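Local atomic coordinates of Non-structural protein (Porcine reproductive and respiratory syndrome virus, PDB entry 3IFU), a protein that forms the Nsp1alpha leader protease of the viral polyprotein, a zinc-binding papain-like cysteine protease, and probably suppresses host interferon-beta production. Residues D6-T11 against V23-C28; A80-A85 against Q96-V101; W59-A64 against A73-L78. All coordinates share one frame; numbering follows the deposited sequence.

Contact 1 (D6-T11 against V23-C28). With ZN (zinc ion), chain C.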
loop_
_atom_site.group_PDB
_atom_site.type_symbol
_atom_site.label_atom_id
_atom_site.label_comp_id
_atom_site.label_asym_id
_atom_site.label_seq_id
_atom_site.Cartn_x
_atom_site.Cartn_y
_atom_site.Cartn_z
ATOM N N ASP A 6 -2.179 21.247 6.414
ATOM C CA ASP A 6 -0.936 21.177 5.593
ATOM C C ASP A 6 -1.224 20.409 4.304
ATOM O O ASP A 6 -1.349 19.181 4.299
ATOM C CB ASP A 6 0.184 20.498 6.387
ATOM C CG ASP A 6 1.564 20.843 5.858
ATOM O OD1 ASP A 6 1.873 22.053 5.735
ATOM O OD2 ASP A 6 2.341 19.907 5.572
ATOM N N ARG A 7 -1.327 21.164 3.215
ATOM C CA ARG A 7 -1.645 20.636 1.892
ATOM C C ARG A 7 -0.520 20.922 0.899
ATOM O O ARG A 7 0.544 21.407 1.276
ATOM C CB ARG A 7 -2.933 21.301 1.395
ATOM C CG ARG A 7 -4.039 20.357 0.952
ATOM C CD ARG A 7 -4.687 19.592 2.100
ATOM N NE ARG A 7 -5.868 18.867 1.634
ATOM C CZ ARG A 7 -6.548 17.980 2.356
ATOM N NH1 ARG A 7 -6.169 17.696 3.597
ATOM N NH2 ARG A 7 -7.608 17.371 1.834
ATOM N N CYS A 8 -0.766 20.622 -0.372
ATOM C CA CYS A 8 0.210 20.866 -1.425
ATOM C C CYS A 8 0.196 22.341 -1.810
ATOM O O CYS A 8 -0.871 22.941 -1.940
ATOM C CB CYS A 8 -0.115 20.023 -2.659
ATOM S SG CYS A 8 0.567 20.695 -4.203
ATOM N N THR A 9 1.378 22.915 -2.008
ATOM C CA THR A 9 1.485 24.321 -2.372
ATOM C C THR A 9 2.367 24.521 -3.593
ATOM O O THR A 9 3.154 25.464 -3.645
ATOM C CB THR A 9 2.078 25.166 -1.226
ATOM O OG1 THR A 9 1.492 24.765 0.016
ATOM C CG2 THR A 9 1.779 26.648 -1.455
ATOM N N CYS A 10 2.246 23.626 -4.565
ATOM C CA CYS A 10 3.021 23.724 -5.794
ATOM C C CYS A 10 2.199 24.505 -6.812
ATOM O O CYS A 10 1.022 24.783 -6.582
ATOM C CB CYS A 10 3.320 22.328 -6.356
ATOM S SG CYS A 10 4.516 21.338 -5.430
ATOM N N THR A 11 2.816 24.876 -7.929
ATOM C CA THR A 11 2.086 25.589 -8.971
ATOM C C THR A 11 0.974 24.627 -9.418
ATOM O O THR A 11 1.208 23.431 -9.575
ATOM C CB THR A 11 3.020 25.942 -10.149
ATOM O OG1 THR A 11 3.615 24.746 -10.666
ATOM C CG2 THR A 11 4.127 26.873 -9.681
ATOM N N VAL A 23 -6.518 12.854 -3.568
ATOM C CA VAL A 23 -5.920 13.362 -4.781
ATOM C C VAL A 23 -4.588 13.867 -4.231
ATOM O O VAL A 23 -4.562 14.633 -3.266
ATOM C CB VAL A 23 -6.754 14.542 -5.334
ATOM C CG1 VAL A 23 -6.050 15.200 -6.493
ATOM C CG2 VAL A 23 -8.117 14.041 -5.775
ATOM N N TYR A 24 -3.483 13.407 -4.804
ATOM C CA TYR A 24 -2.162 13.826 -4.338
ATOM C C TYR A 24 -1.385 14.493 -5.457
ATOM O O TYR A 24 -1.653 14.265 -6.631
ATOM C CB TYR A 24 -1.332 12.633 -3.837
ATOM C CG TYR A 24 -1.807 11.942 -2.572
ATOM C CD1 TYR A 24 -2.685 10.861 -2.625
ATOM C CD2 TYR A 24 -1.334 12.342 -1.322
ATOM C CE1 TYR A 24 -3.074 10.190 -1.464
ATOM C CE2 TYR A 24 -1.716 11.683 -0.156
ATOM C CZ TYR A 24 -2.582 10.610 -0.232
ATOM O OH TYR A 24 -2.935 9.955 0.923
ATOM N N CYS A 25 -0.408 15.307 -5.079
ATOM C CA CYS A 25 0.428 15.996 -6.041
ATOM C C CYS A 25 1.585 15.097 -6.450
ATOM O O CYS A 25 2.216 14.458 -5.610
ATOM C CB CYS A 25 0.979 17.280 -5.437
ATOM S SG CYS A 25 2.279 18.037 -6.430
ATOM N N THR A 26 1.858 15.052 -7.747
ATOM C CA THR A 26 2.938 14.243 -8.288
ATOM C C THR A 26 4.313 14.756 -7.859
ATOM O O THR A 26 5.267 13.990 -7.748
ATOM C CB THR A 26 2.845 14.218 -9.829
ATOM O OG1 THR A 26 1.806 13.314 -10.227
ATOM C CG2 THR A 26 4.145 13.775 -10.444
ATOM N N ARG A 27 4.404 16.055 -7.602
ATOM C CA ARG A 27 5.662 16.687 -7.207
ATOM C C ARG A 27 6.115 16.536 -5.755
ATOM O O ARG A 27 7.251 16.134 -5.504
ATOM C CB ARG A 27 5.624 18.184 -7.539
ATOM C CG ARG A 27 6.033 18.530 -8.950
ATOM C CD ARG A 27 7.045 19.672 -8.930
ATOM N NE ARG A 27 6.452 21.006 -9.015
ATOM C CZ ARG A 27 5.838 21.491 -10.096
ATOM N NH1 ARG A 27 5.725 20.752 -11.194
ATOM N NH2 ARG A 27 5.352 22.727 -10.086
ATOM N N CYS A 28 5.242 16.876 -4.807
ATOM C CA CYS A 28 5.580 16.820 -3.382
ATOM C C CYS A 28 4.901 15.709 -2.589
ATOM O O CYS A 28 5.138 15.581 -1.387
ATOM C CB CYS A 28 5.257 18.159 -2.716
ATOM S SG CYS A 28 3.491 18.524 -2.624
HETATM ZN ZN ZN C . 2.830 19.656 -4.688
#
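The zinc finger of Nsp1alpha closes where Cys8 and Cys10, on the N-terminal loop, meet Cys25 and Cys28 at the end of strand 23-25 and in the turn after it. All four thiolate sulfurs bind one zinc ion. Cys8 SG and Cys10 SG each lie 2.5 Å from it, and Cys25 SG and Cys28 SG each lie 2.4 Å away. Sulfurs also pack across the contact: Cys8 SG sits 3.7 Å from Cys25 CB, while Cys28 SG comes up against Cys8 CB. The torsions differ to suit. Cys25 points its SG opposite its own N (chi1 169°), whereas Cys28 tucks its SG between its backbone N and carbonyl carbon (chi1 68°), and these two different first torsions bring both sulfurs onto the one zinc ion.

Amide groups hold two of the ligands. Cys10 N donates to Cys8 SG over 3.4 Å, nearly straight. Cys28 N donates to Cys25 SG, also nearly straight, over 3.6 Å, and Cys25 SG takes a weak bond from Arg27 N as well; such N-H...S bonds would be expected to temper the negative charge on the thiolates. At the outer edge, Arg27 CB lies beside Cys10 SG, and the chain then bends at chi2 and chi3 to bring NH2 to Thr11 OG1. That approach is in the guanidinium plane at 2.7 Å, a weak bond with an N-H...O angle of only 118°. Thr11 OG1 is also hydrogen-bonded to Asn13. Four cysteines from a CxC and a CxxC pair, joined through a short two-stranded hairpin, make this a Cys4 zinc finger.

Contact 2 (A80-A85 against Q96-V101)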
loop_
_atom_site.group_PDB
_atom_site.type_symbol
_atom_site.label_atom_id
_atom_site.label_comp_id
_atom_site.label_asym_id
_atom_site.label_seq_id
_atom_site.Cartn_x
_atom_site.Cartn_y
_atom_site.Cartn_z
ATOM N N ALA A 80 -3.778 4.591 -11.232
ATOM C CA ALA A 80 -2.713 3.613 -11.432
ATOM C C ALA A 80 -1.307 4.212 -11.371
ATOM O O ALA A 80 -0.316 3.475 -11.274
ATOM C CB ALA A 80 -2.912 2.895 -12.755
ATOM N N ILE A 81 -1.220 5.540 -11.403
ATOM C CA ILE A 81 0.071 6.221 -11.368
ATOM C C ILE A 81 0.967 5.863 -10.168
ATOM O O ILE A 81 2.122 5.460 -10.351
ATOM C CB ILE A 81 -0.110 7.761 -11.447
ATOM C CG1 ILE A 81 -0.892 8.117 -12.718
ATOM C CG2 ILE A 81 1.248 8.447 -11.468
ATOM C CD1 ILE A 81 -0.921 9.577 -13.047
ATOM N N PHE A 82 0.442 5.993 -8.954
ATOM C CA PHE A 82 1.219 5.675 -7.764
ATOM C C PHE A 82 1.639 4.199 -7.654
ATOM O O PHE A 82 2.814 3.908 -7.432
ATOM C CB PHE A 82 0.464 6.085 -6.493
ATOM C CG PHE A 82 1.208 5.773 -5.233
ATOM C CD1 PHE A 82 2.352 6.488 -4.891
ATOM C CD2 PHE A 82 0.820 4.710 -4.428
ATOM C CE1 PHE A 82 3.106 6.144 -3.769
ATOM C CE2 PHE A 82 1.567 4.360 -3.305
ATOM C CZ PHE A 82 2.715 5.081 -2.978
ATOM N N PRO A 83 0.692 3.248 -7.784
ATOM C CA PRO A 83 1.063 1.830 -7.684
ATOM C C PRO A 83 2.143 1.398 -8.681
ATOM O O PRO A 83 3.064 0.656 -8.328
ATOM C CB PRO A 83 -0.258 1.110 -7.923
ATOM C CG PRO A 83 -1.238 2.053 -7.352
ATOM C CD PRO A 83 -0.772 3.388 -7.872
ATOM N N ILE A 84 2.026 1.850 -9.928
ATOM C CA ILE A 84 3.019 1.497 -10.944
ATOM C C ILE A 84 4.379 2.095 -10.585
ATOM O O ILE A 84 5.409 1.451 -10.750
ATOM C CB ILE A 84 2.602 1.988 -12.355
ATOM C CG1 ILE A 84 1.391 1.194 -12.849
ATOM C CG2 ILE A 84 3.764 1.844 -13.316
ATOM C CD1 ILE A 84 0.734 1.767 -14.084
ATOM N N ALA A 85 4.380 3.321 -10.084
ATOM C CA ALA A 85 5.630 3.955 -9.703
ATOM C C ALA A 85 6.257 3.283 -8.477
ATOM O O ALA A 85 7.466 3.058 -8.450
ATOM C CB ALA A 85 5.407 5.437 -9.434
ATOM N N GLN A 96 11.953 10.359 -8.939
ATOM C CA GLN A 96 12.237 10.371 -10.360
ATOM C C GLN A 96 11.222 9.488 -11.073
ATOM O O GLN A 96 10.623 9.886 -12.063
ATOM C CB GLN A 96 13.647 9.850 -10.600
ATOM C CG GLN A 96 14.123 9.996 -12.013
ATOM C CD GLN A 96 14.856 8.764 -12.470
ATOM O OE1 GLN A 96 14.240 7.724 -12.735
ATOM N NE2 GLN A 96 16.181 8.858 -12.551
ATOM N N ARG A 97 11.032 8.288 -10.543
ATOM C CA ARG A 97 10.091 7.324 -11.102
ATOM C C ARG A 97 8.657 7.857 -11.163
ATOM O O ARG A 97 7.992 7.728 -12.186
ATOM C CB ARG A 97 10.123 6.049 -10.267
ATOM C CG ARG A 97 9.468 4.883 -10.935
ATOM C CD ARG A 97 10.180 4.571 -12.229
ATOM N NE ARG A 97 9.396 3.670 -13.061
ATOM C CZ ARG A 97 9.716 3.352 -14.305
ATOM N NH1 ARG A 97 10.803 3.870 -14.850
ATOM N NH2 ARG A 97 8.958 2.515 -14.993
ATOM N N MET A 98 8.183 8.444 -10.063
ATOM C CA MET A 98 6.832 8.997 -9.993
ATOM C C MET A 98 6.621 10.022 -11.094
ATOM O O MET A 98 5.604 10.007 -11.794
ATOM C CB MET A 98 6.597 9.645 -8.626
ATOM C CG MET A 98 5.356 10.552 -8.526
ATOM S SD MET A 98 3.748 9.829 -9.014
ATOM C CE MET A 98 3.456 8.646 -7.734
ATOM N N VAL A 99 7.603 10.903 -11.249
ATOM C CA VAL A 99 7.556 11.956 -12.256
ATOM C C VAL A 99 7.532 11.441 -13.709
ATOM O O VAL A 99 6.812 11.992 -14.549
ATOM C CB VAL A 99 8.739 12.923 -12.055
ATOM C CG1 VAL A 99 8.765 13.959 -13.149
ATOM C CG2 VAL A 99 8.623 13.591 -10.695
ATOM N N ARG A 100 8.300 10.392 -14.004
ATOM C CA ARG A 100 8.347 9.825 -15.354
ATOM C C ARG A 100 7.079 9.029 -15.667
ATOM O O ARG A 100 6.593 9.043 -16.796
ATOM C CB ARG A 100 9.557 8.904 -15.508
ATOM C CG ARG A 100 10.886 9.545 -15.144
ATOM C CD ARG A 100 11.388 10.468 -16.230
ATOM N NE ARG A 100 11.741 9.734 -17.441
ATOM C CZ ARG A 100 12.160 10.310 -18.561
ATOM N NH1 ARG A 100 12.277 11.625 -18.616
ATOM N NH2 ARG A 100 12.456 9.576 -19.625
ATOM N N VAL A 101 6.559 8.327 -14.662
ATOM C CA VAL A 101 5.344 7.529 -14.809
ATOM C C VAL A 101 4.109 8.405 -15.071
ATOM O O VAL A 101 3.278 8.078 -15.920
ATOM C CB VAL A 101 5.098 6.682 -13.552
ATOM C CG1 VAL A 101 3.720 6.043 -13.610
ATOM C CG2 VAL A 101 6.168 5.622 -13.437
#
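Met98 reaches from helix 94-108 onto helix 81-87, meeting Ile81 and Phe82 at about a right angle. Its chain leaves with CG opposite the backbone N (chi1 166°) and then bends at both later torsions, which brings the sulfur and the terminal methyl back onto the neighbouring helix. SD rests 3.8 Å from Ile81 CG2. CE lies at the edge of the Phe82 ring, 3.7 Å from CD1 and close to the ring plane, and it touches Phe82 CA as well.

One turn along the helix, Val101 slides past Ile81 in the opposite direction: its CG1 lies 4.1 Å from Ile81 CG2 and also meets Ile84 CG2. The other branch of Val101, CG2, faces Ala85 CB. Ala85 points at the partner helix, and its small methyl lets the backbones close in, with its CB 3.9 Å from Met98 CA. Arg97 adds only its aliphatic part, CG touching Ala85 O, while its NH2 goes on to a weak hydrogen bond with Leu119 O.

The axes of the two short segments come within 9.1 Å, with their directions 131° apart. Val140 of strand 140-142 meets Pro83 and Ile84, joining helix 81-87 to the sheet too. Every touching residue is buried, and the pairing is mostly methyls, a thioether and a ring edge, with some backbone atoms. With no polar bonds between them, the contact between these segments of the papain-like protease probably rests on shape and exclusion of water.

Contact 3 (W59-A64 against A73-L78); sequences WTLPRA and AGACWL. With ZN (zinc ion), chain B.
Leu61 and Gly74 make the tight part of this contact. Leu61 CG stands opposite its backbone N (chi1 -179°), which carries the CD1 methyl across to the facing backbone, 3.7 Å from Gly74 C. Gly74, with a positive phi of 97°, has no side chain on the side where Leu61 comes in, and the methyl can lie directly on the peptide. The same CD1 also touches Ala75 CB at 4.0 Å.

Next to it the two tryptophans meet from opposite directions. Trp59 CH2 comes to 3.9 Å from Trp77 CZ2, at the edge of the Trp77 ring and near its plane. The planes of the six-membered rings stand at 85° with the centroids 5.8 Å apart. Ala75 CB and Leu78 CG cover part of one Trp77 face, and Tyr106 of helix 94-108 meets Trp77 edge-to-face. A hydrogen bond from Trp59 NE1 to Tyr106 O restrains the rotation of the Trp59 ring.

Segment 73-78 is the approach to helix 81-87 within the papain-like protease region, and it carries a ligand of the second zinc site: Cys76 SG binds the metal at 2.5 Å, with Cys70, His146 and the C-terminal Met180 completing the sphere. Cys76 itself does not touch 59-64; its neighbours Ala75 and Trp77 do.

On the solvent side stand Pro62 and Ala64. Pro62 lies at the margin, its O 4.4 Å from Ala73 O, and the exposed Ala64 lays its CB 4.0 Å from the CB of Ala73, which is itself buried and also meets Leu61 CD1 through its O.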
loop_
_atom_site.group_PDB
_atom_site.type_symbol
_atom_site.label_atom_id
_atom_site.label_comp_id
_atom_site.label_asym_id
_atom_site.label_seq_id
_atom_site.Cartn_x
_atom_site.Cartn_y
_atom_site.Cartn_z
ATOM N N TRP A 59 -6.111 16.360 -25.251
ATOM C CA TRP A 59 -7.229 15.443 -25.021
ATOM C C TRP A 59 -8.103 16.049 -23.931
ATOM O O TRP A 59 -7.625 16.847 -23.122
ATOM C CB TRP A 59 -6.783 14.013 -24.646
ATOM C CG TRP A 59 -5.823 13.854 -23.498
ATOM C CD1 TRP A 59 -4.525 13.442 -23.579
ATOM C CD2 TRP A 59 -6.096 14.039 -22.100
ATOM N NE1 TRP A 59 -3.973 13.357 -22.325
ATOM C CE2 TRP A 59 -4.914 13.721 -21.399
ATOM C CE3 TRP A 59 -7.223 14.446 -21.374
ATOM C CZ2 TRP A 59 -4.824 13.797 -20.007
ATOM C CZ3 TRP A 59 -7.135 14.523 -19.993
ATOM C CH2 TRP A 59 -5.942 14.200 -19.323
ATOM N N THR A 60 -9.385 15.693 -23.916
ATOM C CA THR A 60 -10.298 16.260 -22.927
ATOM C C THR A 60 -10.938 15.232 -21.992
ATOM O O THR A 60 -10.888 14.027 -22.243
ATOM C CB THR A 60 -11.406 17.103 -23.628
ATOM O OG1 THR A 60 -11.447 18.411 -23.041
ATOM C CG2 THR A 60 -12.782 16.445 -23.496
ATOM N N LEU A 61 -11.543 15.728 -20.915
ATOM C CA LEU A 61 -12.187 14.872 -19.925
ATOM C C LEU A 61 -13.628 15.290 -19.614
ATOM O O LEU A 61 -13.872 16.374 -19.080
ATOM C CB LEU A 61 -11.369 14.881 -18.630
ATOM C CG LEU A 61 -11.867 14.015 -17.472
ATOM C CD1 LEU A 61 -11.835 12.548 -17.883
ATOM C CD2 LEU A 61 -10.994 14.246 -16.247
ATOM N N PRO A 62 -14.603 14.430 -19.955
ATOM C CA PRO A 62 -16.022 14.709 -19.704
ATOM C C PRO A 62 -16.364 14.622 -18.210
ATOM O O PRO A 62 -16.108 13.600 -17.574
ATOM C CB PRO A 62 -16.736 13.622 -20.509
ATOM C CG PRO A 62 -15.766 13.313 -21.609
ATOM C CD PRO A 62 -14.459 13.282 -20.866
ATOM N N ARG A 63 -16.932 15.694 -17.658
ATOM C CA ARG A 63 -17.328 15.744 -16.246
ATOM C C ARG A 63 -18.363 14.647 -15.999
ATOM O O ARG A 63 -19.270 14.451 -16.813
ATOM C CB ARG A 63 -17.948 17.108 -15.935
ATOM C CG ARG A 63 -17.208 17.948 -14.903
ATOM C CD ARG A 63 -17.460 17.466 -13.479
ATOM N NE ARG A 63 -17.284 18.557 -12.520
ATOM C CZ ARG A 63 -17.542 18.472 -11.217
ATOM N NH1 ARG A 63 -17.989 17.337 -10.691
ATOM N NH2 ARG A 63 -17.355 19.530 -10.438
ATOM N N ALA A 64 -18.232 13.930 -14.886
ATOM C CA ALA A 64 -19.176 12.856 -14.587
ATOM C C ALA A 64 -19.140 12.318 -13.157
ATOM O O ALA A 64 -18.486 12.878 -12.275
ATOM C CB ALA A 64 -18.974 11.705 -15.575
ATOM N N ALA A 73 -14.057 9.148 -12.575
ATOM C CA ALA A 73 -14.858 8.909 -13.777
ATOM C C ALA A 73 -14.195 9.470 -15.042
ATOM O O ALA A 73 -13.926 10.673 -15.134
ATOM C CB ALA A 73 -16.239 9.521 -13.609
ATOM N N GLY A 74 -13.925 8.597 -16.009
ATOM C CA GLY A 74 -13.315 9.040 -17.253
ATOM C C GLY A 74 -11.807 8.885 -17.379
ATOM O O GLY A 74 -11.284 8.702 -18.478
ATOM N N ALA A 75 -11.097 8.974 -16.261
ATOM C CA ALA A 75 -9.646 8.833 -16.280
ATOM C C ALA A 75 -9.205 8.023 -15.068
ATOM O O ALA A 75 -8.456 8.512 -14.221
ATOM C CB ALA A 75 -8.986 10.212 -16.269
ATOM N N CYS A 76 -9.674 6.782 -14.992
ATOM C CA CYS A 76 -9.339 5.932 -13.868
ATOM C C CYS A 76 -7.842 5.606 -13.801
ATOM O O CYS A 76 -7.361 5.105 -12.784
ATOM C CB CYS A 76 -10.190 4.650 -13.893
ATOM S SG CYS A 76 -10.016 3.545 -15.326
ATOM N N TRP A 77 -7.110 5.899 -14.876
ATOM C CA TRP A 77 -5.670 5.652 -14.904
ATOM C C TRP A 77 -4.947 6.558 -13.915
ATOM O O TRP A 77 -3.802 6.298 -13.554
ATOM C CB TRP A 77 -5.089 5.874 -16.304
ATOM C CG TRP A 77 -5.588 7.111 -16.982
ATOM C CD1 TRP A 77 -6.652 7.201 -17.832
ATOM C CD2 TRP A 77 -5.067 8.440 -16.850
ATOM N NE1 TRP A 77 -6.828 8.499 -18.238
ATOM C CE2 TRP A 77 -5.865 9.282 -17.653
ATOM C CE3 TRP A 77 -4.000 9.002 -16.130
ATOM C CZ2 TRP A 77 -5.632 10.662 -17.764
ATOM C CZ3 TRP A 77 -3.767 10.377 -16.238
ATOM C CH2 TRP A 77 -4.582 11.188 -17.051
ATOM N N LEU A 78 -5.614 7.624 -13.481
ATOM C CA LEU A 78 -5.027 8.551 -12.515
ATOM C C LEU A 78 -4.786 7.795 -11.218
ATOM O O LEU A 78 -3.964 8.190 -10.378
ATOM C CB LEU A 78 -5.967 9.733 -12.253
ATOM C CG LEU A 78 -5.965 10.877 -13.267
ATOM C CD1 LEU A 78 -7.037 11.883 -12.910
ATOM C CD2 LEU A 78 -4.606 11.541 -13.270
HETATM ZN ZN ZN B . -12.392 3.796 -16.206
#

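Overall arrangement
Contact 2 is the core of the three, wholly buried and built mostly of apolar side chains, whereas contact 1 lies at the surface and draws its hold from a metal. Contact 3 stands between them: partly buried, apolar across its segments, with a zinc ligand, Cys76, in one of its segments. Helix 94-108 links the places: it supplies half of contact 2, touches Thr26 of contact 1 through Met98, and reaches contact 3 through Tyr106. Contacts 2 and 3 adjoin in sequence yet lie on opposite sides of the chain's centre, about 18 Å apart between centres. Contacts 1 and 3 do not touch, and each serves a different zinc ion.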